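Local coordinates for amidohydrolase family protein (Acinetobacter baumannii, PDB 4I6K) that probably hydrolyses 2-pyrone-4,6-dicarboxylic acid, as an amidohydrolase-family enzyme whose structure holds a bound citric acid, at residues 58-61 against 62-66; 262-265 against 266-270. All blocks are in the same frame, centred on the assembly; numbering follows the deposited sequence.

Contact 1 (58-61 with 62-66) and contact 2 (262-265 with 266-270) are each made within a single helix of a barrel of eight parallel strands, the fold of the amidohydrolase family. Helix 55-64 follows the first strand and helix 260-270 comes after the eighth, so segments far apart in sequence become neighbours where the barrel closes. Their centres lie about 16 Å apart, and they touch where ND1 of His-65 comes 4.0 Å from CG1 of Ile-264, a packing contact. Neither touches the bound citric acid: the side chains of Phe-58 and Ala-263 are each about 11 Å from it.

Contact 1. Residues 58-61 against 62-66; sequences FISH and LDEHN
One face of the Phe-58 ring is covered by Leu-62, whose CG sits 4.3 Å from the ring centroid in a CH-pi contact, while the edge of the His-65 ring meets the carbonyl O of His-61 in plane, CD2 to O 3.1 Å. Both pairs are i to i+4 neighbours at the end of helix 55-64, within the beta-alpha-beta unit of strands 28-32 and 69-73. With CG of Phe-58 anti to the backbone N (chi1 177°), the ring leans along the helix and Leu-62 can spread both methyls over it; two apolar groups suit this buried side, which packs on strand 28-32. The turn is held by Leu-62 N to Phe-58 O and Asp-63 N to Ile-59 O. The side chains of Asp-63 and Ile-59 cross, with OD1 3.4 Å from CG2, and OD2 of Asp-63 is salt-bridged to Arg-95. His-65 NE2 is hydrogen-bonded to Glu-261. The ring of His-61 runs beside Glu-64 with ring and carboxylate planes nearly perpendicular, and also meets the ring of Tyr-260. A Schellman motif closes the helix: Asn-66, at positive phi as its C-prime residue, gives its N to Asp-63 O at 3.1 Å.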
loop_
_atom_site.group_PDB
_atom_site.type_symbol
_atom_site.label_atom_id
_atom_site.label_comp_id
_atom_site.label_asym_id
_atom_site.label_seq_id
_atom_site.Cartn_x
_atom_site.Cartn_y
_atom_site.Cartn_z
ATOM N N PHE A 58 -5.832 10.036 -12.872
ATOM C CA PHE A 58 -5.925 8.713 -12.268
ATOM C C PHE A 58 -7.222 7.982 -12.624
ATOM O O PHE A 58 -7.189 6.817 -13.032
ATOM C CB PHE A 58 -5.743 8.790 -10.753
ATOM C CG PHE A 58 -5.902 7.470 -10.064
ATOM C CD1 PHE A 58 -5.145 6.384 -10.447
ATOM C CD2 PHE A 58 -6.819 7.314 -9.037
ATOM C CE1 PHE A 58 -5.299 5.162 -9.814
ATOM C CE2 PHE A 58 -6.978 6.097 -8.399
ATOM C CZ PHE A 58 -6.219 5.022 -8.785
ATOM N N ILE A 59 -8.359 8.654 -12.464
ATOM C CA ILE A 59 -9.636 8.063 -12.854
ATOM C C ILE A 59 -9.619 7.765 -14.342
ATOM O O ILE A 59 -10.275 6.831 -14.810
ATOM C CB ILE A 59 -10.851 8.973 -12.527
ATOM C CG1 ILE A 59 -11.480 8.598 -11.182
ATOM C CG2 ILE A 59 -11.931 8.789 -13.566
ATOM C CD1 ILE A 59 -10.548 8.655 -10.022
ATOM N N SER A 60 -8.859 8.553 -15.096
ATOM C CA SER A 60 -8.769 8.325 -16.536
ATOM C C SER A 60 -8.079 7.002 -16.867
ATOM O O SER A 60 -8.463 6.312 -17.808
ATOM C CB SER A 60 -8.040 9.473 -17.216
ATOM O OG SER A 60 -8.043 9.273 -18.609
ATOM N N HIS A 61 -7.049 6.653 -16.101
ATOM C CA HIS A 61 -6.385 5.364 -16.283
ATOM C C HIS A 61 -7.262 4.184 -15.857
ATOM O O HIS A 61 -7.236 3.126 -16.486
ATOM C CB HIS A 61 -5.062 5.330 -15.530
ATOM C CG HIS A 61 -4.019 6.226 -16.115
ATOM N ND1 HIS A 61 -3.579 7.370 -15.484
ATOM C CD2 HIS A 61 -3.336 6.153 -17.282
ATOM C CE1 HIS A 61 -2.661 7.958 -16.230
ATOM N NE2 HIS A 61 -2.493 7.237 -17.325
ATOM N N LEU A 62 -8.026 4.367 -14.778
ATOM C CA LEU A 62 -8.959 3.342 -14.322
ATOM C C LEU A 62 -9.983 3.052 -15.411
ATOM O O LEU A 62 -10.244 1.895 -15.743
ATOM C CB LEU A 62 -9.675 3.780 -13.038
ATOM C CG LEU A 62 -8.823 4.030 -11.789
ATOM C CD1 LEU A 62 -9.719 4.212 -10.564
ATOM C CD2 LEU A 62 -7.849 2.889 -11.573
ATOM N N ASP A 63 -10.567 4.118 -15.953
ATOM C CA ASP A 63 -11.534 4.016 -17.047
ATOM C C ASP A 63 -10.959 3.277 -18.251
ATOM O O ASP A 63 -11.558 2.316 -18.738
ATOM C CB ASP A 63 -12.004 5.405 -17.455
ATOM C CG ASP A 63 -12.785 6.083 -16.360
ATOM O OD1 ASP A 63 -12.970 7.318 -16.417
ATOM O OD2 ASP A 63 -13.224 5.367 -15.433
ATOM N N GLU A 64 -9.784 3.708 -18.704
ATOM C CA GLU A 64 -9.126 3.105 -19.860
ATOM C C GLU A 64 -8.841 1.611 -19.702
ATOM O O GLU A 64 -8.555 0.931 -20.689
ATOM C CB GLU A 64 -7.820 3.838 -20.183
ATOM C CG GLU A 64 -7.990 5.331 -20.418
ATOM C CD GLU A 64 -6.736 5.998 -20.962
ATOM O OE1 GLU A 64 -6.880 6.987 -21.713
ATOM O OE2 GLU A 64 -5.616 5.540 -20.641
ATOM N N HIS A 65 -8.914 1.097 -18.477
ATOM C CA HIS A 65 -8.624 -0.323 -18.230
ATOM C C HIS A 65 -9.733 -1.060 -17.490
ATOM O O HIS A 65 -9.521 -2.145 -16.937
ATOM C CB HIS A 65 -7.308 -0.486 -17.474
ATOM C CG HIS A 65 -6.115 0.000 -18.234
ATOM N ND1 HIS A 65 -5.332 -0.833 -19.004
ATOM C CD2 HIS A 65 -5.570 1.235 -18.343
ATOM C CE1 HIS A 65 -4.352 -0.135 -19.548
ATOM N NE2 HIS A 65 -4.475 1.122 -19.167
ATOM N N ASN A 66 -10.915 -0.463 -17.472
ATOM C CA ASN A 66 -12.066 -1.120 -16.875
ATOM C C ASN A 66 -11.975 -1.323 -15.358
ATOM O O ASN A 66 -12.605 -2.222 -14.801
ATOM C CB ASN A 66 -12.316 -2.444 -17.597
ATOM C CG ASN A 66 -12.600 -2.238 -19.068
ATOM O OD1 ASN A 66 -13.356 -1.340 -19.433
ATOM N ND2 ASN A 66 -11.980 -3.048 -19.922
#

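Contact 2. Residues 262-265 against 266-270; sequences DAIK and AFKQI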
loop_
_atom_site.group_PDB
_atom_site.type_symbol
_atom_site.label_atom_id
_atom_site.label_comp_id
_atom_site.label_asym_id
_atom_site.label_seq_id
_atom_site.Cartn_x
_atom_site.Cartn_y
_atom_site.Cartn_z
ATOM N N ASP A 262 2.532 -0.289 -18.362
ATOM C CA ASP A 262 3.655 -1.120 -17.927
ATOM C C ASP A 262 3.350 -1.829 -16.609
ATOM O O ASP A 262 3.727 -2.988 -16.408
ATOM C CB ASP A 262 4.914 -0.266 -17.771
ATOM C CG ASP A 262 5.403 0.285 -19.091
ATOM O OD1 ASP A 262 5.118 -0.346 -20.136
ATOM O OD2 ASP A 262 6.069 1.340 -19.081
ATOM N N ALA A 263 2.688 -1.114 -15.703
ATOM C CA ALA A 263 2.267 -1.701 -14.442
ATOM C C ALA A 263 1.292 -2.849 -14.695
ATOM O O ALA A 263 1.508 -3.962 -14.213
ATOM C CB ALA A 263 1.648 -0.638 -13.529
ATOM N N ILE A 264 0.235 -2.580 -15.465
ATOM C CA ILE A 264 -0.740 -3.608 -15.855
ATOM C C ILE A 264 -0.059 -4.829 -16.468
ATOM O O ILE A 264 -0.402 -5.968 -16.151
ATOM C CB ILE A 264 -1.735 -3.086 -16.909
ATOM C CG1 ILE A 264 -2.406 -1.793 -16.444
ATOM C CG2 ILE A 264 -2.782 -4.147 -17.221
ATOM C CD1 ILE A 264 -3.235 -1.967 -15.209
ATOM N N LYS A 265 0.906 -4.575 -17.350
ATOM C CA LYS A 265 1.571 -5.629 -18.115
ATOM C C LYS A 265 2.380 -6.588 -17.235
ATOM O O LYS A 265 2.259 -7.808 -17.357
ATOM C CB LYS A 265 2.451 -5.024 -19.208
ATOM C CG LYS A 265 3.076 -6.048 -20.134
ATOM C CD LYS A 265 3.670 -5.384 -21.361
ATOM C CE LYS A 265 4.237 -6.424 -22.316
ATOM N NZ LYS A 265 3.198 -7.355 -22.853
ATOM N N ALA A 266 3.200 -6.036 -16.346
ATOM C CA ALA A 266 3.982 -6.862 -15.436
ATOM C C ALA A 266 3.078 -7.710 -14.529
ATOM O O ALA A 266 3.409 -8.839 -14.173
ATOM C CB ALA A 266 4.911 -5.989 -14.604
ATOM N N PHE A 267 1.929 -7.165 -14.156
ATOM C CA PHE A 267 1.042 -7.897 -13.278
ATOM C C PHE A 267 0.623 -9.201 -13.944
ATOM O O PHE A 267 0.611 -10.262 -13.316
ATOM C CB PHE A 267 -0.182 -7.048 -12.910
ATOM C CG PHE A 267 -1.270 -7.834 -12.251
ATOM C CD1 PHE A 267 -2.425 -8.160 -12.948
ATOM C CD2 PHE A 267 -1.126 -8.281 -10.945
ATOM C CE1 PHE A 267 -3.439 -8.902 -12.353
ATOM C CE2 PHE A 267 -2.121 -9.030 -10.348
ATOM C CZ PHE A 267 -3.287 -9.343 -11.058
ATOM N N LYS A 268 0.283 -9.111 -15.227
ATOM C CA LYS A 268 -0.196 -10.267 -15.980
ATOM C C LYS A 268 0.936 -11.259 -16.210
ATOM O O LYS A 268 0.701 -12.447 -16.410
ATOM C CB LYS A 268 -0.787 -9.824 -17.315
ATOM C CG LYS A 268 -1.983 -8.887 -17.202
ATOM C CD LYS A 268 -2.629 -8.655 -18.574
ATOM C CE LYS A 268 -3.767 -7.647 -18.506
ATOM N NZ LYS A 268 -4.026 -6.998 -19.823
ATOM N N GLN A 269 2.161 -10.764 -16.276
ATOM C CA GLN A 269 3.328 -11.624 -16.273
ATOM C C GLN A 269 3.624 -12.330 -14.979
ATOM O O GLN A 269 3.912 -13.506 -14.961
ATOM C CB GLN A 269 4.551 -10.872 -16.732
ATOM C CG GLN A 269 4.685 -10.906 -18.211
ATOM C CD GLN A 269 5.568 -9.827 -18.728
ATOM O OE1 GLN A 269 5.356 -9.314 -19.827
ATOM N NE2 GLN A 269 6.569 -9.457 -17.940
ATOM N N ILE A 270 3.539 -11.602 -13.890
ATOM C CA ILE A 270 3.658 -12.195 -12.568
ATOM C C ILE A 270 2.480 -13.123 -12.264
ATOM O O ILE A 270 2.665 -14.241 -11.799
ATOM C CB ILE A 270 3.720 -11.116 -11.476
ATOM C CG1 ILE A 270 5.022 -10.317 -11.598
ATOM C CG2 ILE A 270 3.602 -11.755 -10.088
ATOM C CD1 ILE A 270 4.878 -8.862 -11.208
#
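Ile-264 and Lys-268 run side by side in the same direction, one turn apart on helix 260-270, the helix that follows the last strand of the barrel. The CG2 methyl of Ile-264 lies 3.9 Å from CE of Lys-268. The lysine's first torsion brings them together: CG of Lys-268 is anti to the carbonyl carbon (chi1 -61°) and swings back along the helix, 3.5 Å from Ile-264 O. The extended chain beyond CG brings CE and then NZ alongside that methyl.

Lys-265 behaves differently. Its CG is anti to the backbone N (chi1 -174°), and the chain stays straight until a bend at chi4. Gln-269 crosses it at an angle, and its OE1 approaches both CG and CE of Lys-265, the latter at 4.0 Å. These are loose contacts with carbon; NZ is no closer, and no hydrogen bond forms. Long, flexible polar chains suit this exposed side.

Facing inward, Ala-263, Ala-266 and Phe-267 are buried. Ala-263 lies on Trp-245 and Ala-266 on Phe-214, where a small side chain leaves the ring close to the helix, while Phe-267 carries its ring away from the preceding turn toward helix 274-289. Behind the side chains, Ala-266 N bonds to Asp-262 O at 3.1 Å and Gln-269 N to Lys-265 O at 3.1 Å; Lys-268 N to Ile-264 O is weak.

With no side-chain hydrogen bond or salt bridge joining the two segments, backbone bonds tie the turns together, and the lysines contribute across the contact mainly through their aliphatic carbons.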